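Side-chain contacts in rhamnose ABC transporter, rhamnose-binding protein (Actinomyces odontolyticus ATCC 17982, PDB 5BQ3), which probably binds a carbohydrate, likely rhamnose, outside the cell membrane and delivers it to an ABC transporter for uptake: residues 229-234 and 243-248; 238-243 and 260-265. All blocks are in the same frame, centred on the assembly; numbering follows the deposited sequence.

Interaction 1. Residues 229-234 and 243-248; sequences ATARYL and VFLTGL
Leu234 and Leu245 meet in the helix-to-strand half of a beta-alpha-beta unit, where helix 224-236 packs back against the strand that follows it, 244-247, next to strand 218-221 in the parallel sheet of one lobe of this periplasmic-binding-protein fold. The two segment axes run antiparallel, 170° apart, and approach to 9.5 Å, a spacing bridged mainly by apolar side-chain atoms. Leu245 is the central residue. With CG anti to its backbone N (chi1 175°), its isobutyl group reaches out from the sheet and its two methyls divide the helix surface between them. CD1 lies against the methyl of Thr230, 3.7 Å from CG2, while CD2 settles over the backbone at Ala231, 3.5 Å from its N and 3.8 Å from its CB. The hydroxyl of Thr230 takes no part, since OG1 is bonded to the carbonyl of Gly226 one turn back in the helix; the residue thus offers the strand only its apolar side. One turn on, Leu234 forks over the loop-to-strand junction: CD1 rests on Leu245 CB at 3.8 Å, and CD2 meets Val243, whose side chain it crosses at about a right angle. Replacing Leu234 with an alanine would probably open a gap beside Val243 and Leu245 CB, leaving Val243 without its helix partner in this contact. Ile219 of the neighbouring strand 218-221 adjoins Thr230, Val243 and Leu245, continuing the buried apolar layer. At its loop end the contact closes with Leu234 CD2 lying 3.9 Å from Val243 CB.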
# COMPACT_ATOMS: atom_id res chain seq x y z
N ALA A 229 -3.14 18.21 2.97
CA ALA A 229 -3.21 19.42 3.79
C ALA A 229 -2.05 20.37 3.47
O ALA A 229 -2.24 21.59 3.52
CB ALA A 229 -3.20 19.05 5.26
N THR A 230 -0.85 19.83 3.15
CA THR A 230 0.33 20.62 2.80
C THR A 230 0.14 21.26 1.42
O THR A 230 0.53 22.41 1.22
CB THR A 230 1.61 19.77 2.88
OG1 THR A 230 1.63 19.08 4.13
CG2 THR A 230 2.88 20.60 2.77
N ALA A 231 -0.49 20.52 0.48
CA ALA A 231 -0.79 20.99 -0.88
C ALA A 231 -1.80 22.13 -0.83
O ALA A 231 -1.66 23.09 -1.58
CB ALA A 231 -1.31 19.85 -1.73
N ARG A 232 -2.79 22.04 0.08
CA ARG A 232 -3.82 23.06 0.27
C ARG A 232 -3.20 24.34 0.83
O ARG A 232 -3.64 25.43 0.46
CB ARG A 232 -4.93 22.54 1.20
CG ARG A 232 -6.24 23.31 1.05
CD ARG A 232 -7.40 22.67 1.79
NE ARG A 232 -7.29 22.82 3.24
CZ ARG A 232 -6.98 21.83 4.08
NH1 ARG A 232 -6.77 20.61 3.61
NH2 ARG A 232 -6.90 22.06 5.38
N TYR A 233 -2.17 24.21 1.68
CA TYR A 233 -1.46 25.36 2.26
C TYR A 233 -0.58 26.04 1.21
O TYR A 233 -0.65 27.27 1.08
CB TYR A 233 -0.62 24.96 3.49
CG TYR A 233 0.33 26.04 3.95
CD1 TYR A 233 -0.14 27.18 4.60
CD2 TYR A 233 1.69 25.96 3.69
CE1 TYR A 233 0.73 28.21 4.98
CE2 TYR A 233 2.57 26.97 4.06
CZ TYR A 233 2.08 28.09 4.72
OH TYR A 233 2.95 29.09 5.10
N LEU A 234 0.26 25.26 0.49
CA LEU A 234 1.19 25.77 -0.52
C LEU A 234 0.49 26.47 -1.68
O LEU A 234 0.97 27.52 -2.11
CB LEU A 234 2.10 24.65 -1.04
CG LEU A 234 3.18 24.15 -0.08
CD1 LEU A 234 3.60 22.74 -0.43
CD2 LEU A 234 4.38 25.07 -0.05
N VAL A 243 8.29 26.08 -3.35
CA VAL A 243 8.56 24.96 -2.45
C VAL A 243 7.88 23.72 -3.04
O VAL A 243 6.66 23.71 -3.21
CB VAL A 243 8.13 25.25 -0.98
CG1 VAL A 243 8.32 24.02 -0.09
CG2 VAL A 243 8.89 26.44 -0.40
N PHE A 244 8.68 22.70 -3.38
CA PHE A 244 8.20 21.45 -3.97
C PHE A 244 7.55 20.55 -2.92
O PHE A 244 7.97 20.55 -1.77
CB PHE A 244 9.36 20.70 -4.66
CG PHE A 244 9.92 21.38 -5.88
CD1 PHE A 244 9.39 21.13 -7.14
CD2 PHE A 244 10.99 22.26 -5.77
CE1 PHE A 244 9.90 21.77 -8.27
CE2 PHE A 244 11.50 22.90 -6.90
CZ PHE A 244 10.96 22.65 -8.14
N LEU A 245 6.53 19.79 -3.33
CA LEU A 245 5.86 18.87 -2.43
C LEU A 245 5.72 17.51 -3.09
O LEU A 245 5.17 17.38 -4.19
CB LEU A 245 4.49 19.40 -1.95
CG LEU A 245 3.65 18.44 -1.09
CD1 LEU A 245 4.27 18.21 0.28
CD2 LEU A 245 2.25 18.92 -0.96
N THR A 246 6.21 16.49 -2.39
CA THR A 246 6.15 15.10 -2.83
C THR A 246 5.91 14.21 -1.60
O THR A 246 5.86 14.70 -0.47
CB THR A 246 7.42 14.74 -3.64
OG1 THR A 246 7.25 13.45 -4.22
CG2 THR A 246 8.69 14.79 -2.83
N GLY A 247 5.74 12.92 -1.85
CA GLY A 247 5.49 11.93 -0.82
C GLY A 247 4.54 10.86 -1.31
O GLY A 247 4.64 10.43 -2.46
N LEU A 248 3.62 10.45 -0.44
CA LEU A 248 2.63 9.42 -0.76
C LEU A 248 1.23 10.01 -0.67
O LEU A 248 0.83 10.48 0.39
CB LEU A 248 2.77 8.20 0.18
CG LEU A 248 4.17 7.58 0.29
CD1 LEU A 248 4.28 6.74 1.51
CD2 LEU A 248 4.52 6.75 -0.94

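Interaction 2. Residues 238-243 and 260-265; sequences DYKGKV and DGTVKE
Lys240 and Thr262 bring together two surface loops of the alpha/beta lobe: the turn that leads from helix 224-236 into strand 244-247, and the exit from helix 251-260 toward strand 266-268. The side-chain packing is carried by the aliphatic part of Lys240. Its CG is anti to the backbone N (chi1 -165°) and the chain stays extended beyond it, which carries the methylenes across the Thr262 hydroxyl at about a right angle; CE comes to 3.4 Å from OG1, a van der Waals approach rather than a hydrogen bond.

The electrostatic component is loose. Lys240 NZ stands 4.1 Å from Asp260 OD2, beyond salt-bridge range, so the opposite charges probably attract only weakly at this exposed surface, and NZ lies slightly closer to Asp260 CB, at 3.9 Å, than to the carboxylate.

Two glycines shape the facing backbones. Gly261, the first residue after the helix to leave helical angles, has a phi of 110°; its conformation would press a side chain against the preceding carbonyl. Gly241 also has positive phi, and its CA faces Gly261 O.

Direct hydrogen bonds between the loops are absent, and a water joins their backbones instead. It accepts from Gly241 N at 3.0 Å and donates to two carbonyls, one from each loop: Val243 O at 2.7 Å and Thr262 O at 2.9 Å.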
# COMPACT_ATOMS: atom_id res chain seq x y z
N ASP A 238 2.32 32.10 -0.87
CA ASP A 238 3.30 32.68 -1.80
C ASP A 238 4.37 31.66 -2.22
O ASP A 238 5.13 31.92 -3.16
CB ASP A 238 3.98 33.91 -1.15
CG ASP A 238 3.08 35.07 -0.78
OD1 ASP A 238 1.85 34.86 -0.65
OD2 ASP A 238 3.60 36.19 -0.58
N TYR A 239 4.42 30.49 -1.54
CA TYR A 239 5.39 29.42 -1.78
C TYR A 239 4.94 28.44 -2.89
O TYR A 239 5.63 27.45 -3.13
CB TYR A 239 5.67 28.65 -0.48
CG TYR A 239 6.28 29.49 0.62
CD1 TYR A 239 7.63 29.81 0.60
CD2 TYR A 239 5.52 29.93 1.69
CE1 TYR A 239 8.21 30.58 1.61
CE2 TYR A 239 6.08 30.70 2.71
CZ TYR A 239 7.42 31.02 2.67
OH TYR A 239 7.99 31.77 3.67
N LYS A 240 3.80 28.73 -3.58
CA LYS A 240 3.27 27.90 -4.67
C LYS A 240 4.27 27.83 -5.83
O LYS A 240 4.66 28.87 -6.37
CB LYS A 240 1.91 28.43 -5.16
CG LYS A 240 1.13 27.43 -6.01
CD LYS A 240 -0.10 28.05 -6.65
CE LYS A 240 -0.79 27.09 -7.59
NZ LYS A 240 -1.96 27.72 -8.26
N GLY A 241 4.71 26.62 -6.15
CA GLY A 241 5.69 26.37 -7.21
C GLY A 241 7.13 26.53 -6.77
O GLY A 241 8.02 25.88 -7.34
N LYS A 242 7.38 27.39 -5.76
CA LYS A 242 8.70 27.67 -5.19
C LYS A 242 9.16 26.52 -4.29
O LYS A 242 10.28 26.03 -4.44
CB LYS A 242 8.69 29.01 -4.43
CG LYS A 242 8.52 30.23 -5.33
CD LYS A 242 8.41 31.51 -4.53
CE LYS A 242 8.27 32.72 -5.42
NZ LYS A 242 8.16 33.98 -4.63
N VAL A 243 8.29 26.08 -3.35
CA VAL A 243 8.56 24.96 -2.45
C VAL A 243 7.88 23.72 -3.04
O VAL A 243 6.66 23.71 -3.21
CB VAL A 243 8.13 25.25 -0.98
CG1 VAL A 243 8.32 24.02 -0.09
CG2 VAL A 243 8.89 26.44 -0.40
N ASP A 260 -2.58 22.42 -11.10
CA ASP A 260 -2.24 23.79 -10.66
C ASP A 260 -0.76 24.09 -10.81
O ASP A 260 -0.38 25.20 -11.16
CB ASP A 260 -2.59 24.00 -9.17
CG ASP A 260 -4.04 24.06 -8.76
OD1 ASP A 260 -4.91 23.71 -9.60
OD2 ASP A 260 -4.32 24.41 -7.59
N GLY A 261 0.04 23.09 -10.47
CA GLY A 261 1.49 23.18 -10.41
C GLY A 261 2.04 23.13 -8.99
O GLY A 261 3.26 23.25 -8.81
N THR A 262 1.16 22.95 -7.97
CA THR A 262 1.53 22.85 -6.55
C THR A 262 2.35 21.57 -6.32
O THR A 262 3.36 21.60 -5.62
CB THR A 262 0.26 22.91 -5.66
OG1 THR A 262 -0.52 24.04 -6.03
CG2 THR A 262 0.59 22.97 -4.17
N VAL A 263 1.91 20.46 -6.94
CA VAL A 263 2.55 19.14 -6.88
C VAL A 263 2.96 18.75 -8.31
O VAL A 263 2.16 18.88 -9.24
CB VAL A 263 1.61 18.08 -6.23
CG1 VAL A 263 2.28 16.71 -6.15
CG2 VAL A 263 1.16 18.53 -4.84
N LYS A 264 4.21 18.31 -8.50
CA LYS A 264 4.72 17.88 -9.80
C LYS A 264 4.64 16.35 -9.92
O LYS A 264 4.13 15.84 -10.92
CB LYS A 264 6.15 18.39 -10.05
CG LYS A 264 6.21 19.87 -10.38
CD LYS A 264 7.59 20.32 -10.81
CE LYS A 264 7.61 21.78 -11.22
NZ LYS A 264 8.95 22.21 -11.69
N GLU A 265 5.11 15.63 -8.87
CA GLU A 265 5.10 14.17 -8.82
C GLU A 265 5.08 13.65 -7.38
O GLU A 265 5.83 14.12 -6.52
CB GLU A 265 6.31 13.58 -9.57
CG GLU A 265 6.17 12.10 -9.91
CD GLU A 265 7.32 11.49 -10.69
OE1 GLU A 265 8.46 11.51 -10.18
OE2 GLU A 265 7.06 10.97 -11.80
O HOH W 1 4.31 24.14 -4.52

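How the interactions relate
Interactions 1 and 2 adjoin in one lobe, their centres 8 Å apart, and Val243 belongs to both: its side chain meets the helix in the first, while its carbonyl accepts from the bridging water in the second. The buried apolar packing of interaction 1 gives way to the surface, water-bridged loops of interaction 2. Further touches tie them together. Thr262 CG2 lies 3.4 Å from Ala231 O, and Val263 CG1 lies 3.6 Å from Leu245 O. Beyond these, Thr246 OG1 makes a probable hydrogen bond to Glu265 O at 2.8 Å, linking strand 244-247 to the segment 260-265. No sugar ligand features in either contact; both are structural packing.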